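Local coordinates for small archaeal modifier protein 1 (Haloferax volcanii DS2, PDB 4HRO) that is attached covalently as a ubiquitin-like modifier to lysines of target proteins and carries sulfur in molybdenum cofactor biosynthesis, at residues E55-D58 with H59-V62; E67-A70 with L71-T75. All blocks are in the same frame, centred on the assembly; numbering follows the deposited sequence. Where two conformers were deposited one is given.

Contact 1 (E55-D58 with H59-V62)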
loop_
_atom_site.group_PDB
_atom_site.type_symbol
_atom_site.label_atom_id
_atom_site.label_comp_id
_atom_site.label_asym_id
_atom_site.label_seq_id
_atom_site.Cartn_x
_atom_site.Cartn_y
_atom_site.Cartn_z
ATOM N N GLU A 55 -8.676 10.132 3.202
ATOM C CA GLU A 55 -7.722 9.791 4.255
ATOM C C GLU A 55 -7.763 8.292 4.555
ATOM O O GLU A 55 -8.802 7.638 4.441
ATOM C CB GLU A 55 -8.008 10.572 5.540
ATOM C CG GLU A 55 -7.907 12.092 5.396
ATOM C CD GLU A 55 -6.506 12.590 5.091
ATOM O OE1 GLU A 55 -5.538 12.065 5.691
ATOM O OE2 GLU A 55 -6.372 13.519 4.253
ATOM N N LEU A 56 -6.607 7.760 4.923
ATOM C CA LEU A 56 -6.470 6.377 5.326
ATOM C C LEU A 56 -7.405 6.087 6.492
ATOM O O LEU A 56 -7.491 6.889 7.425
ATOM C CB LEU A 56 -5.003 6.140 5.711
ATOM C CG LEU A 56 -4.491 4.729 5.900
ATOM C CD1 LEU A 56 -4.524 3.951 4.603
ATOM C CD2 LEU A 56 -3.067 4.786 6.438
ATOM N N TYR A 57 -8.123 4.965 6.453
ATOM C CA TYR A 57 -8.966 4.603 7.583
ATOM C C TYR A 57 -8.123 4.406 8.823
ATOM O O TYR A 57 -6.989 3.933 8.750
ATOM C CB TYR A 57 -9.699 3.287 7.367
ATOM C CG TYR A 57 -10.818 3.294 6.350
ATOM C CD1 TYR A 57 -11.945 4.105 6.493
ATOM C CD2 TYR A 57 -10.761 2.443 5.249
ATOM C CE1 TYR A 57 -12.978 4.077 5.535
ATOM C CE2 TYR A 57 -11.774 2.401 4.318
ATOM C CZ TYR A 57 -12.865 3.225 4.455
ATOM O OH TYR A 57 -13.899 3.170 3.559
ATOM N N ASP A 58 -8.715 4.715 9.971
ATOM C CA ASP A 58 -8.070 4.465 11.265
ATOM C C ASP A 58 -7.670 3.000 11.394
ATOM O O ASP A 58 -8.387 2.099 10.964
ATOM C CB ASP A 58 -9.011 4.811 12.438
ATOM C CG ASP A 58 -9.378 6.288 12.507
ATOM O OD1 ASP A 58 -8.696 7.134 11.893
ATOM O OD2 ASP A 58 -10.363 6.607 13.211
ATOM N N HIS A 59 -6.514 2.778 11.988
ATOM C CA HIS A 59 -6.078 1.453 12.393
ATOM C C HIS A 59 -5.534 0.577 11.272
ATOM O O HIS A 59 -5.094 -0.531 11.562
ATOM C CB HIS A 59 -7.166 0.689 13.173
ATOM C CG HIS A 59 -7.796 1.484 14.272
ATOM N ND1 HIS A 59 -7.067 2.013 15.311
ATOM C CD2 HIS A 59 -9.087 1.834 14.499
ATOM C CE1 HIS A 59 -7.879 2.657 16.133
ATOM N NE2 HIS A 59 -9.111 2.563 15.664
ATOM N N ILE A 60 -5.545 1.035 10.017
ATOM C CA ILE A 60 -4.833 0.302 8.974
ATOM C C ILE A 60 -3.355 0.422 9.265
ATOM O O ILE A 60 -2.870 1.508 9.575
ATOM C CB ILE A 60 -5.137 0.855 7.592
ATOM C CG1 ILE A 60 -6.558 0.468 7.215
ATOM C CG2 ILE A 60 -4.111 0.329 6.537
ATOM C CD1 ILE A 60 -7.009 0.994 5.883
ATOM N N ASN A 61 -2.630 -0.685 9.168
ATOM C CA ASN A 61 -1.208 -0.691 9.488
ATOM C C ASN A 61 -0.365 -0.896 8.231
ATOM O O ASN A 61 -0.331 -1.988 7.657
ATOM C CB ASN A 61 -0.874 -1.751 10.547
ATOM C CG ASN A 61 -1.483 -1.435 11.912
ATOM O OD1 ASN A 61 -1.910 -0.312 12.165
ATOM N ND2 ASN A 61 -1.515 -2.427 12.793
ATOM N N VAL A 62 0.330 0.173 7.842
ATOM C CA VAL A 62 1.198 0.200 6.688
ATOM C C VAL A 62 2.616 -0.006 7.192
ATOM O O VAL A 62 3.075 0.747 8.060
ATOM C CB VAL A 62 1.097 1.556 5.975
ATOM C CG1 VAL A 62 1.990 1.562 4.762
ATOM C CG2 VAL A 62 -0.346 1.875 5.588
#

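Contact 2 (E67-A70 with L71-T75). With CA (calcium ion), chain D.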
loop_
_atom_site.group_PDB
_atom_site.type_symbol
_atom_site.label_atom_id
_atom_site.label_comp_id
_atom_site.label_asym_id
_atom_site.label_seq_id
_atom_site.Cartn_x
_atom_site.Cartn_y
_atom_site.Cartn_z
ATOM N N GLU A 67 8.698 -2.265 9.372
ATOM C CA GLU A 67 8.484 -1.220 10.384
ATOM C C GLU A 67 7.302 -0.349 9.993
ATOM O O GLU A 67 7.125 -0.038 8.807
ATOM C CB GLU A 67 9.729 -0.335 10.508
ATOM C CG GLU A 67 11.034 -1.064 10.829
ATOM C CD GLU A 67 12.219 -0.107 10.939
ATOM O OE1 GLU A 67 13.188 -0.255 10.156
ATOM O OE2 GLU A 67 12.176 0.803 11.795
ATOM N N ALA A 68 6.487 0.046 10.971
ATOM C CA ALA A 68 5.381 0.960 10.715
ATOM C C ALA A 68 5.888 2.203 9.991
ATOM O O ALA A 68 6.909 2.774 10.379
ATOM C CB ALA A 68 4.681 1.341 12.031
ATOM N N ALA A 69 5.169 2.615 8.947
ATOM C CA ALA A 69 5.540 3.752 8.115
ATOM C C ALA A 69 4.372 4.709 7.938
ATOM O O ALA A 69 3.239 4.284 7.671
ATOM C CB ALA A 69 6.028 3.271 6.771
ATOM N N ALA A 70 4.658 6.000 8.064
ATOM C CA ALA A 70 3.729 7.053 7.715
ATOM C C ALA A 70 3.747 7.242 6.205
ATOM O O ALA A 70 4.744 6.938 5.524
ATOM C CB ALA A 70 4.100 8.343 8.426
ATOM N N LEU A 71 2.650 7.771 5.673
ATOM C CA LEU A 71 2.495 7.852 4.224
ATOM C C LEU A 71 3.500 8.806 3.576
ATOM O O LEU A 71 3.814 8.670 2.403
ATOM C CB LEU A 71 1.060 8.212 3.820
ATOM C CG LEU A 71 -0.027 7.176 4.130
ATOM C CD1 LEU A 71 -1.319 7.552 3.429
ATOM C CD2 LEU A 71 0.369 5.776 3.757
ATOM N N GLY A 72 4.017 9.780 4.319
ATOM C CA GLY A 72 5.028 10.688 3.779
ATOM C C GLY A 72 6.448 10.159 3.729
ATOM O O GLY A 72 7.338 10.840 3.209
ATOM N N GLU A 73 6.690 8.965 4.261
ATOM C CA GLU A 73 8.041 8.407 4.247
ATOM C C GLU A 73 8.487 8.010 2.853
ATOM O O GLU A 73 7.677 7.785 1.961
ATOM C CB GLU A 73 8.152 7.224 5.213
ATOM C CG GLU A 73 8.086 7.659 6.678
ATOM C CD GLU A 73 8.076 6.516 7.666
ATOM O OE1 GLU A 73 7.407 6.697 8.701
ATOM O OE2 GLU A 73 8.745 5.470 7.431
ATOM N N ALA A 74 9.799 7.931 2.679
ATOM C CA ALA A 74 10.402 7.553 1.415
ATOM C C ALA A 74 10.187 6.080 1.088
ATOM O O ALA A 74 9.837 5.282 1.950
ATOM C CB ALA A 74 11.900 7.862 1.449
ATOM N N THR A 75 10.381 5.761 -0.181
ATOM C CA THR A 75 10.448 4.385 -0.637
ATOM C C THR A 75 11.710 4.210 -1.460
ATOM O O THR A 75 12.313 5.182 -1.920
ATOM C CB THR A 75 9.234 3.982 -1.509
ATOM O OG1 THR A 75 9.191 4.775 -2.702
ATOM C CG2 THR A 75 7.944 4.087 -0.738
HETATM CA CA CA D . 12.938 7.036 -3.208
HETATM O O HOH W 1 9.174 3.315 9.132
HETATM O O HOH W 2 11.163 5.830 -4.460
HETATM O O HOH W 3 11.098 8.107 -2.113
HETATM O O HOH W 4 14.746 6.001 -4.296
HETATM O O HOH W 5 13.964 9.228 -2.949
HETATM O O HOH W 6 14.341 6.996 -1.269
#

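Contact 1 (E55-D58 with H59-V62)
Tyr-57 to Ile-60 form a type II beta turn, closed by a weak bond from Ile-60 N to Tyr-57 O at 3.5 Å. The bond is long but nearly straight. His-59 takes the third place of the turn with a positive phi of 78°, the backbone shape this turn type requires there.

Ile-60 packs against Tyr-57 and Leu-56. Its CD1 lies 3.8 Å from Tyr-57 CB, at the edge of the tyrosine ring and near the ring plane. The same methyl meets Leu-56 CD1 at 4.1 Å. Ile-60 CG2 also reaches that leucine methyl, so the two branches of the isoleucine share it. Chi1 of -72° sets Ile-60 CG1 beside the backbone N, and the extended chi2 (178°) carries CD1 on toward Tyr-57 and Leu-56. The other leucine methyl, CD2, touches Val-62 CG2 at 4.1 Å. Leu-56 thus spans Ile-60 and Val-62 with one methyl each.

In this beta-grasp fold the turn leads the chain from the loop after helix 46-49 into strand 61-64. Leu-56 and Val-62 also pack on Leu-35 and Val-31 of helix 31-41, while Ile-60 and Val-62 touch Leu-83 of strand 80-84.

The tyrosine hydroxyl points out from the turn and is hydrogen-bonded to Ser-47 O. Asp-58 and His-59 form the exposed corner. Asp-58 CB sits over one face of the imidazole, 3.9 Å from the ring centroid and displaced from the ring centre, in a CH-pi contact. The Asp-58 carboxylate is not in contact with the ring nitrogens: OD2 stays 4.9 Å from His-59 NE2.

Contact 2 (E67-A70 with L71-T75)
Glu-73 folds back on Ala-70 across a type I beta turn, which runs from Ala-70 to Glu-73 shortly after strand 67-68 of the beta-grasp sheet. Two hydrogen bonds make the tight part. Glu-73 N donates to Ala-70 O at 3.1 Å and closes the turn. In return Ala-70 N donates to Glu-73 OE1 at 2.9 Å, in a nearly straight bond that meets the oxygen from above the carboxylate plane. Glu-73 CG stands beside its own backbone N (chi1 -70°), and the chain beyond is extended, which carries the carboxylate back past Ala-70 to Ala-69. There OE2 lies 3.6 Å from Ala-69 CB.

The looser side is bridged by water. One water donates to Ala-68 O at 2.6 Å and to Glu-73 OE2 at 2.8 Å. An alanine in place of Glu-73 would probably leave Ala-70 N without its carboxylate partner and this water with one anchor fewer.

Leu-71 turns the other way, onto Val-31 and Leu-35 of helix 31-41. Farther along, Thr-75 reaches a calcium ion, which Gly-27 O also binds. Thr-75 OG1 is hydrogen-bonded to Ala-29 O and also accepts from a calcium-bound water. Five waters also bind the calcium, and Thr-75 O lies 2.3 Å from it.

From the N terminus the chain lays down strands 2-8 and 20-25, with helix 10-16 between them, then helices 31-41 and 46-49, before contact 1. Contact 1 turns the loop after helix 46-49 into strand 61-64. The chain then reverses into strand 67-68, an outermost strand of the sheet, and contact 2 closes a turn shortly after it. The two contacts are in series, neither nested nor crossed. Their centres lie about 12 Å apart. They meet where the two antiparallel strands pair: Val-62 O is 2.9 Å from Ala-69 N, a probable hydrogen bond. Contact 1 leads into this strand pair, and contact 2 leads out of it toward strand 80-84.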